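Local coordinates for protein methylocystis parvus OBBP MbnE (Methylocystis parvus OBBP, PDB 5ICQ) that probably binds the copper chelator methanobactin in the periplasm as the solute-binding component of its transport machinery, at residues A[324-330]-A[490-496]; A[346-351]-A[568-572]. All blocks are in the same frame, centred on the assembly; numbering follows the deposited sequence.

Contact 1 (A[324-330]-A[490-496])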
ATOM      1  N   PHE A 324       7.329  15.828  -3.998  1.00  7.86           N
ATOM      2  CA  PHE A 324       8.710  16.232  -4.233  1.00  6.20           C
ATOM      3  C   PHE A 324       9.497  16.068  -2.941  1.00  9.36           C
ATOM      4  O   PHE A 324       9.175  16.705  -1.937  1.00 10.72           O
ATOM      5  CB  PHE A 324       8.794  17.695  -4.689  1.00  8.34           C
ATOM      6  CG  PHE A 324       8.249  17.959  -6.068  1.00  8.14           C
ATOM      7  CD1 PHE A 324       8.959  17.566  -7.204  1.00 12.40           C
ATOM      8  CD2 PHE A 324       7.059  18.655  -6.227  1.00 11.99           C
ATOM      9  CE1 PHE A 324       8.462  17.828  -8.485  1.00 12.99           C
ATOM     10  CE2 PHE A 324       6.569  18.941  -7.499  1.00 14.02           C
ATOM     11  CZ  PHE A 324       7.281  18.522  -8.632  1.00  8.58           C
ATOM     12  N   VAL A 325      10.547  15.254  -2.966  1.00  4.70           N
ATOM     13  CA  VAL A 325      11.331  14.964  -1.771  1.00  3.90           C
ATOM     14  C   VAL A 325      12.580  15.830  -1.770  1.00  6.12           C
ATOM     15  O   VAL A 325      13.337  15.822  -2.747  1.00  9.40           O
ATOM     16  CB  VAL A 325      11.726  13.479  -1.715  1.00  9.49           C
ATOM     17  CG1 VAL A 325      12.631  13.249  -0.517  1.00 10.75           C
ATOM     18  CG2 VAL A 325      10.485  12.593  -1.617  1.00 10.51           C
ATOM     19  N   PHE A 326      12.824  16.537  -0.661  1.00  5.64           N
ATOM     20  CA  PHE A 326      14.082  17.257  -0.468  1.00  5.50           C
ATOM     21  C   PHE A 326      15.167  16.310   0.032  1.00  8.48           C
ATOM     22  O   PHE A 326      14.943  15.518   0.950  1.00  9.18           O
ATOM     23  CB  PHE A 326      13.923  18.381   0.571  1.00  5.11           C
ATOM     24  CG  PHE A 326      12.961  19.476   0.180  1.00  6.49           C
ATOM     25  CD1 PHE A 326      13.398  20.583  -0.542  1.00  7.23           C
ATOM     26  CD2 PHE A 326      11.640  19.441   0.612  1.00  9.25           C
ATOM     27  CE1 PHE A 326      12.514  21.621  -0.856  1.00  5.45           C
ATOM     28  CE2 PHE A 326      10.756  20.446   0.299  1.00  7.62           C
ATOM     29  CZ  PHE A 326      11.191  21.551  -0.432  1.00  7.12           C
ATOM     30  N   ASN A 327      16.364  16.412  -0.540  1.00  6.42           N
ATOM     31  CA  ASN A 327      17.472  15.642   0.016  1.00  5.44           C
ATOM     32  C   ASN A 327      18.071  16.456   1.153  1.00  9.53           C
ATOM     33  O   ASN A 327      18.949  17.302   0.946  1.00 10.69           O
ATOM     34  CB  ASN A 327      18.521  15.307  -1.040  1.00  7.95           C
ATOM     35  CG  ASN A 327      19.632  14.428  -0.473  1.00 12.95           C
ATOM     36  OD1 ASN A 327      19.674  14.184   0.735  1.00  8.06           O
ATOM     37  ND2 ASN A 327      20.519  13.935  -1.336  1.00  9.06           N
ATOM     38  N   THR A 328      17.603  16.187   2.385  1.00  7.42           N
ATOM     39  CA  THR A 328      18.045  17.022   3.497  1.00  9.56           C
ATOM     40  C   THR A 328      19.470  16.702   3.924  1.00 10.47           C
ATOM     41  O   THR A 328      19.986  17.365   4.829  1.00  9.74           O
ATOM     42  CB  THR A 328      17.123  16.885   4.713  1.00  8.71           C
ATOM     43  OG1 THR A 328      17.279  15.587   5.318  1.00 10.35           O
ATOM     44  CG2 THR A 328      15.658  17.026   4.276  1.00  5.62           C
ATOM     45  N   ARG A 329      20.112  15.705   3.313  1.00  9.22           N
ATOM     46  CA  ARG A 329      21.523  15.446   3.588  1.00 11.27           C
ATOM     47  C   ARG A 329      22.418  16.516   2.991  1.00 15.58           C
ATOM     48  O   ARG A 329      23.582  16.643   3.397  1.00 11.37           O
ATOM     49  CB  ARG A 329      21.953  14.085   3.020  1.00  7.46           C
ATOM     50  CG  ARG A 329      21.091  12.904   3.463  1.00  7.79           C
ATOM     51  CD  ARG A 329      21.406  11.673   2.618  1.00  7.25           C
ATOM     52  NE  ARG A 329      20.436  10.588   2.830  1.00  8.11           N
ATOM     53  CZ  ARG A 329      19.263  10.511   2.208  1.00 10.95           C
ATOM     54  NH1 ARG A 329      18.903  11.463   1.352  1.00  8.26           N
ATOM     55  NH2 ARG A 329      18.443   9.495   2.444  1.00  6.27           N
ATOM     56  N   ARG A 330      21.919  17.257   2.012  1.00 10.39           N
ATOM     57  CA  ARG A 330      22.721  18.258   1.324  1.00 13.20           C
ATOM     58  C   ARG A 330      22.457  19.640   1.911  1.00 13.82           C
ATOM     59  O   ARG A 330      21.316  19.983   2.226  1.00 10.58           O
ATOM     60  CB  ARG A 330      22.437  18.222  -0.183  1.00 14.62           C
ATOM     61  CG  ARG A 330      22.873  16.889  -0.817  1.00 16.87           C
ATOM     62  CD  ARG A 330      22.696  16.846  -2.333  1.00 16.27           C
ATOM     63  NE  ARG A 330      23.380  15.683  -2.903  1.00 11.50           N
ATOM     64  CZ  ARG A 330      23.426  15.385  -4.201  1.00 15.04           C
ATOM     65  NH1 ARG A 330      22.823  16.160  -5.098  1.00  9.27           N
ATOM     66  NH2 ARG A 330      24.086  14.306  -4.608  1.00 12.09           N
ATOM     67  N   PHE A 490      21.186   8.110  -3.187  1.00 10.69           N
ATOM     68  CA  PHE A 490      20.730   9.443  -2.779  1.00 11.29           C
ATOM     69  C   PHE A 490      21.504  10.546  -3.505  1.00 12.88           C
ATOM     70  O   PHE A 490      21.816  11.598  -2.933  1.00 11.60           O
ATOM     71  CB  PHE A 490      20.812   9.614  -1.254  1.00 11.02           C
ATOM     72  CG  PHE A 490      20.146   8.486  -0.482  1.00  9.58           C
ATOM     73  CD1 PHE A 490      18.807   8.176  -0.686  1.00 11.79           C
ATOM     74  CD2 PHE A 490      20.868   7.740   0.445  1.00 11.22           C
ATOM     75  CE1 PHE A 490      18.182   7.135   0.027  1.00 10.65           C
ATOM     76  CE2 PHE A 490      20.258   6.697   1.165  1.00 13.17           C
ATOM     77  CZ  PHE A 490      18.916   6.386   0.944  1.00 11.13           C
ATOM     78  N   ASP A 491      21.796  10.319  -4.788  1.00  8.04           N
ATOM     79  CA  ASP A 491      22.529  11.295  -5.593  1.00 10.31           C
ATOM     80  C   ASP A 491      21.530  12.173  -6.352  1.00 14.55           C
ATOM     81  O   ASP A 491      21.347  12.080  -7.573  1.00 10.89           O
ATOM     82  CB  ASP A 491      23.502  10.596  -6.532  1.00 10.16           C
ATOM     83  CG  ASP A 491      24.268  11.571  -7.406  1.00 20.05           C
ATOM     84  OD1 ASP A 491      24.329  12.779  -7.062  1.00 16.35           O
ATOM     85  OD2 ASP A 491      24.795  11.131  -8.447  1.00 18.83           O
ATOM     86  N   PHE A 492      20.873  13.040  -5.587  1.00  8.51           N
ATOM     87  CA  PHE A 492      19.900  13.977  -6.139  1.00  7.39           C
ATOM     88  C   PHE A 492      19.742  15.131  -5.156  1.00 13.88           C
ATOM     89  O   PHE A 492      20.045  14.996  -3.964  1.00  7.99           O
ATOM     90  CB  PHE A 492      18.546  13.291  -6.413  1.00  8.55           C
ATOM     91  CG  PHE A 492      17.925  12.650  -5.183  1.00 11.39           C
ATOM     92  CD1 PHE A 492      17.167  13.408  -4.295  1.00  9.46           C
ATOM     93  CD2 PHE A 492      18.104  11.295  -4.924  1.00 11.43           C
ATOM     94  CE1 PHE A 492      16.616  12.830  -3.153  1.00 14.04           C
ATOM     95  CE2 PHE A 492      17.543  10.702  -3.788  1.00 11.50           C
ATOM     96  CZ  PHE A 492      16.801  11.475  -2.905  1.00 11.81           C
ATOM     97  N   ASP A 493      19.303  16.284  -5.683  1.00  7.64           N
ATOM     98  CA  ASP A 493      18.866  17.378  -4.814  1.00  9.20           C
ATOM     99  C   ASP A 493      17.408  17.195  -4.423  1.00 13.31           C
ATOM    100  O   ASP A 493      17.038  17.368  -3.251  1.00  9.81           O
ATOM    101  CB  ASP A 493      19.021  18.740  -5.511  1.00  5.09           C
ATOM    102  CG  ASP A 493      20.465  19.100  -5.824  1.00 16.56           C
ATOM    103  OD1 ASP A 493      21.384  18.688  -5.075  1.00 13.14           O
ATOM    104  OD2 ASP A 493      20.667  19.823  -6.828  1.00 11.86           O
ATOM    105  N   MET A 494      16.577  16.856  -5.408  1.00  7.62           N
ATOM    106  CA  MET A 494      15.145  16.656  -5.243  1.00 10.23           C
ATOM    107  C   MET A 494      14.697  15.603  -6.244  1.00  8.78           C
ATOM    108  O   MET A 494      15.227  15.526  -7.356  1.00  8.20           O
ATOM    109  CB  MET A 494      14.372  17.966  -5.478  1.00  6.30           C
ATOM    110  CG  MET A 494      12.837  17.815  -5.412  1.00  6.25           C
ATOM    111  SD  MET A 494      12.012  19.424  -5.528  1.00  9.10           S
ATOM    112  CE  MET A 494      12.340  20.082  -3.900  1.00 11.32           C
ATOM    113  N   MET A 495      13.736  14.784  -5.842  1.00  5.46           N
ATOM    114  CA  MET A 495      13.146  13.820  -6.757  1.00  6.90           C
ATOM    115  C   MET A 495      11.727  13.595  -6.279  1.00  8.94           C
ATOM    116  O   MET A 495      11.323  14.110  -5.234  1.00 14.09           O
ATOM    117  CB  MET A 495      13.952  12.509  -6.808  1.00  8.60           C
ATOM    118  CG  MET A 495      14.031  11.755  -5.493  1.00 12.60           C
ATOM    119  SD  MET A 495      14.798  10.117  -5.728  1.00 25.21           S
ATOM    120  CE  MET A 495      13.411   9.205  -6.414  1.00 31.67           C
ATOM    121  N   ILE A 496      10.954  12.841  -7.047  1.00  7.21           N
ATOM    122  CA  ILE A 496       9.580  12.534  -6.655  1.00  6.57           C
ATOM    123  C   ILE A 496       9.581  11.164  -5.996  1.00 13.05           C
ATOM    124  O   ILE A 496      10.142  10.209  -6.543  1.00 13.53           O
ATOM    125  CB  ILE A 496       8.628  12.603  -7.860  1.00  9.26           C
ATOM    126  CG1 ILE A 496       8.478  14.071  -8.277  1.00 13.66           C
ATOM    127  CG2 ILE A 496       7.272  11.992  -7.502  1.00 12.39           C
ATOM    128  CD1 ILE A 496       7.741  14.290  -9.596  1.00 16.84           C
TER
HETATM  129  O   HOH W   1      22.833  15.197  -7.781  1.00 18.75           O
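A chi1 of -176° swings the N327 amide away from its own backbone N and across to 490-496, where ND2 gives a nearly straight hydrogen bond of 2.9 Å to F492 O. The amide oxygen OD1 faces its own segment: it closes an Asx turn with R329 N and also accepts from R329 NH1, the two donors coming from opposite faces of its plane. One bond holds the backbone of R329, the other its guanidinium, which the extended chain lays flat on the F490 ring, planes at 12° and CZ 3.7 Å from the ring centroid, a cation-pi stack. The same guanidinium is bonded to A518 O and L526 O. R330, likewise extended, meets two carboxylates near its plane: NH1 bonds D493 OD1 at 2.9 Å, from above that carboxylate, while NH2 takes the anti lone pair of D491 OD1. The three residues form a salt-bridge network, and a water also bridges NH1 and D491 OD1. Beyond it V325 and M495 form an antiparallel hydrogen-bonded pair, V325 N to M495 O at 2.7 Å being the straighter of their two bonds. M494 bends at its thioether, placing CE over one face of F326, 3.8 Å from the centroid. In the mixed sheet, strand 322-326 lies between 494-498 and 567-572, with strand 442-450 on the far side of 494-498 and helix 336-343 packing against F326.

Contact 2 (A[346-351]-A[568-572]); sequences FDFEWV and VPLFH
The rings of F348 and F571 are inclined by 30° and displaced, with centroids 5.4 Å apart, so little of one ring covers the other and no full stack forms. The touching atoms confirm the offset: F348 CE1 reaches F571 CB at 3.4 Å, and its CD1 lies 3.7 Å from F571 CD2. V351 CG2 approaches the F571 ring obliquely at 4.4 Å from CE2. F346 likewise makes oblique contacts, its CZ lying 3.7 Å from L570 CD2 and its CB 4.0 Å from V568 CG1; the F346 and L570 side chains cross at about a right angle. F348 leaves the first turn of helix 348-355 at chi1 166°, which carries its ring to the strand. Without that ring, as with an alanine here, a gap would probably open beside F571, whose CB and ring would lose this aromatic neighbour. The helix start is secured separately: D347, the N-cap, accepts from W350 N at 3.1 Å through OD1, which also bonds S408 OG. Y356 and Y360 meet the F571 ring as well, extending the aromatic cluster. Between 346-351 and 568-572 the contact rests on apolar side chains, which implies that the helix start and F346 before it are held to the strand without a direct polar bond.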
ATOM      1  N   PHE A 346       4.642  25.616  -4.931  1.00 13.29           N
ATOM      2  CA  PHE A 346       4.043  24.651  -5.847  1.00  9.20           C
ATOM      3  C   PHE A 346       2.573  24.992  -6.064  1.00 13.49           C
ATOM      4  O   PHE A 346       1.804  25.062  -5.104  1.00 16.08           O
ATOM      5  CB  PHE A 346       4.169  23.219  -5.327  1.00 10.30           C
ATOM      6  CG  PHE A 346       3.540  22.213  -6.249  1.00 15.19           C
ATOM      7  CD1 PHE A 346       4.082  21.983  -7.504  1.00 15.84           C
ATOM      8  CD2 PHE A 346       2.390  21.536  -5.885  1.00 14.82           C
ATOM      9  CE1 PHE A 346       3.501  21.082  -8.378  1.00 15.53           C
ATOM     10  CE2 PHE A 346       1.807  20.630  -6.753  1.00 14.81           C
ATOM     11  CZ  PHE A 346       2.364  20.403  -7.996  1.00 13.62           C
ATOM     12  N   ASP A 347       2.172  25.178  -7.325  1.00 12.91           N
ATOM     13  CA  ASP A 347       0.810  25.608  -7.658  1.00 12.89           C
ATOM     14  C   ASP A 347       0.017  24.397  -8.146  1.00 10.31           C
ATOM     15  O   ASP A 347      -0.019  24.091  -9.339  1.00 10.60           O
ATOM     16  CB  ASP A 347       0.844  26.721  -8.702  1.00 17.26           C
ATOM     17  CG  ASP A 347      -0.537  27.290  -8.997  1.00 22.50           C
ATOM     18  OD1 ASP A 347      -1.545  26.642  -8.650  1.00 14.57           O
ATOM     19  OD2 ASP A 347      -0.621  28.385  -9.582  1.00 26.24           O
ATOM     20  N   PHE A 348      -0.636  23.706  -7.209  1.00  8.93           N
ATOM     21  CA  PHE A 348      -1.357  22.493  -7.585  1.00 13.13           C
ATOM     22  C   PHE A 348      -2.565  22.803  -8.459  1.00 11.33           C
ATOM     23  O   PHE A 348      -2.873  22.052  -9.388  1.00 13.37           O
ATOM     24  CB  PHE A 348      -1.823  21.721  -6.350  1.00  9.22           C
ATOM     25  CG  PHE A 348      -2.845  20.664  -6.677  1.00 12.74           C
ATOM     26  CD1 PHE A 348      -2.491  19.575  -7.461  1.00 11.01           C
ATOM     27  CD2 PHE A 348      -4.159  20.773  -6.233  1.00 12.57           C
ATOM     28  CE1 PHE A 348      -3.429  18.603  -7.800  1.00 10.78           C
ATOM     29  CE2 PHE A 348      -5.106  19.791  -6.559  1.00 12.62           C
ATOM     30  CZ  PHE A 348      -4.730  18.711  -7.347  1.00  8.78           C
ATOM     31  N   GLU A 349      -3.285  23.881  -8.148  1.00 13.89           N
ATOM     32  CA  GLU A 349      -4.496  24.198  -8.897  1.00 16.52           C
ATOM     33  C   GLU A 349      -4.200  24.331 -10.389  1.00 17.04           C
ATOM     34  O   GLU A 349      -4.970  23.848 -11.231  1.00 14.55           O
ATOM     35  CB  GLU A 349      -5.122  25.475  -8.333  1.00 21.86           C
ATOM     36  CG  GLU A 349      -5.646  25.338  -6.878  1.00 27.59           C
ATOM     37  CD  GLU A 349      -4.556  25.055  -5.822  1.00 29.54           C
ATOM     38  OE1 GLU A 349      -4.781  24.199  -4.930  1.00 30.01           O
ATOM     39  OE2 GLU A 349      -3.476  25.681  -5.876  1.00 34.76           O
ATOM     40  N   TRP A 350      -3.060  24.932 -10.734  1.00 13.27           N
ATOM     41  CA  TRP A 350      -2.686  25.059 -12.139  1.00 15.34           C
ATOM     42  C   TRP A 350      -2.433  23.693 -12.780  1.00 15.06           C
ATOM     43  O   TRP A 350      -2.911  23.429 -13.892  1.00 13.69           O
ATOM     44  CB  TRP A 350      -1.457  25.963 -12.281  1.00 14.22           C
ATOM     45  CG  TRP A 350      -1.112  26.252 -13.719  1.00 15.56           C
ATOM     46  CD1 TRP A 350      -1.560  27.297 -14.477  1.00 22.68           C
ATOM     47  CD2 TRP A 350      -0.259  25.475 -14.571  1.00 17.35           C
ATOM     48  NE1 TRP A 350      -1.027  27.226 -15.745  1.00 20.65           N
ATOM     49  CE2 TRP A 350      -0.222  26.118 -15.827  1.00 19.89           C
ATOM     50  CE3 TRP A 350       0.493  24.311 -14.387  1.00 14.61           C
ATOM     51  CZ2 TRP A 350       0.529  25.625 -16.898  1.00 18.79           C
ATOM     52  CZ3 TRP A 350       1.235  23.817 -15.451  1.00 13.65           C
ATOM     53  CH2 TRP A 350       1.249  24.478 -16.694  1.00 21.16           C
ATOM     54  N   VAL A 351      -1.675  22.806 -12.120  1.00 10.87           N
ATOM     55  CA  VAL A 351      -1.417  21.520 -12.766  1.00  9.43           C
ATOM     56  C   VAL A 351      -2.701  20.700 -12.849  1.00 11.76           C
ATOM     57  O   VAL A 351      -2.950  20.024 -13.854  1.00 11.38           O
ATOM     58  CB  VAL A 351      -0.277  20.721 -12.086  1.00 17.41           C
ATOM     59  CG1 VAL A 351       1.032  21.522 -12.054  1.00 17.38           C
ATOM     60  CG2 VAL A 351      -0.655  20.222 -10.722  1.00 24.16           C
ATOM     61  N   VAL A 568       7.253  17.974  -0.544  1.00  8.77           N
ATOM     62  CA  VAL A 568       6.175  18.840  -1.009  1.00  7.82           C
ATOM     63  C   VAL A 568       5.052  17.922  -1.472  1.00  7.72           C
ATOM     64  O   VAL A 568       5.199  17.258  -2.513  1.00  8.47           O
ATOM     65  CB  VAL A 568       6.627  19.773  -2.138  1.00  8.41           C
ATOM     66  CG1 VAL A 568       5.464  20.702  -2.559  1.00 10.13           C
ATOM     67  CG2 VAL A 568       7.823  20.595  -1.687  1.00  9.55           C
ATOM     68  N   PRO A 569       3.948  17.818  -0.741  1.00  8.52           N
ATOM     69  CA  PRO A 569       2.943  16.804  -1.074  1.00 10.90           C
ATOM     70  C   PRO A 569       2.340  17.098  -2.434  1.00  9.45           C
ATOM     71  O   PRO A 569       2.117  18.258  -2.791  1.00 10.20           O
ATOM     72  CB  PRO A 569       1.898  16.942   0.040  1.00 17.96           C
ATOM     73  CG  PRO A 569       2.521  17.818   1.081  1.00 14.78           C
ATOM     74  CD  PRO A 569       3.527  18.680   0.376  1.00 10.01           C
ATOM     75  N   LEU A 570       2.074  16.031  -3.187  1.00 10.14           N
ATOM     76  CA  LEU A 570       1.437  16.170  -4.487  1.00 11.74           C
ATOM     77  C   LEU A 570      -0.067  15.919  -4.345  1.00 10.08           C
ATOM     78  O   LEU A 570      -0.749  16.693  -3.665  1.00 10.01           O
ATOM     79  CB  LEU A 570       2.106  15.246  -5.510  1.00  7.45           C
ATOM     80  CG  LEU A 570       3.474  15.805  -5.947  1.00  9.92           C
ATOM     81  CD1 LEU A 570       4.268  14.789  -6.761  1.00  9.28           C
ATOM     82  CD2 LEU A 570       3.310  17.105  -6.746  1.00 12.44           C
ATOM     83  N   PHE A 571      -0.607  14.870  -4.960  1.00  7.10           N
ATOM     84  CA  PHE A 571      -2.063  14.801  -5.101  1.00  9.02           C
ATOM     85  C   PHE A 571      -2.505  13.361  -5.339  1.00 10.35           C
ATOM     86  O   PHE A 571      -1.695  12.486  -5.654  1.00 10.46           O
ATOM     87  CB  PHE A 571      -2.527  15.710  -6.239  1.00 10.97           C
ATOM     88  CG  PHE A 571      -1.680  15.591  -7.476  1.00 11.99           C
ATOM     89  CD1 PHE A 571      -1.953  14.630  -8.429  1.00 18.57           C
ATOM     90  CD2 PHE A 571      -0.597  16.438  -7.673  1.00 12.74           C
ATOM     91  CE1 PHE A 571      -1.164  14.513  -9.569  1.00 25.58           C
ATOM     92  CE2 PHE A 571       0.192  16.328  -8.807  1.00 15.09           C
ATOM     93  CZ  PHE A 571      -0.091  15.368  -9.752  1.00 16.43           C
ATOM     94  N   HIS A 572      -3.816  13.130  -5.199  1.00  8.60           N
ATOM     95  CA  HIS A 572      -4.370  11.789  -5.309  1.00 11.57           C
ATOM     96  C   HIS A 572      -5.803  11.889  -5.813  1.00 10.05           C
ATOM     97  O   HIS A 572      -6.397  12.965  -5.839  1.00  9.38           O
ATOM     98  CB  HIS A 572      -4.313  11.054  -3.960  1.00 12.83           C
ATOM     99  CG  HIS A 572      -5.145  11.700  -2.894  1.00  9.48           C
ATOM    100  ND1 HIS A 572      -4.644  12.651  -2.029  1.00  9.07           N
ATOM    101  CD2 HIS A 572      -6.448  11.536  -2.560  1.00  9.83           C
ATOM    102  CE1 HIS A 572      -5.603  13.049  -1.211  1.00 14.73           C
ATOM    103  NE2 HIS A 572      -6.710  12.389  -1.511  1.00 10.33           N
TER

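Both contacts are largely buried and reach the same mixed sheet, since strand 322-326 of contact 1 neighbours strand 567-572 of contact 2. Their centres lie about 18 Å apart, yet they touch directly: F324 O is 2.7 Å from V568 N, a probable hydrogen bond, and F324 CE2 packs 3.8 Å from F346 CE1. Contact 1 pairs strand with strand, burying 742 Å²; F324, F326, M494 and I496 give it an apolar face, while its amide and charged groups, several partly exposed, sit in the loops after 324-326 and before 494-496. Contact 2 sets a helix start against a strand, burying 233 Å² by hydrophobic contact. Side-chain polarity thus belongs to those loops, apolar packing to both faces of meeting.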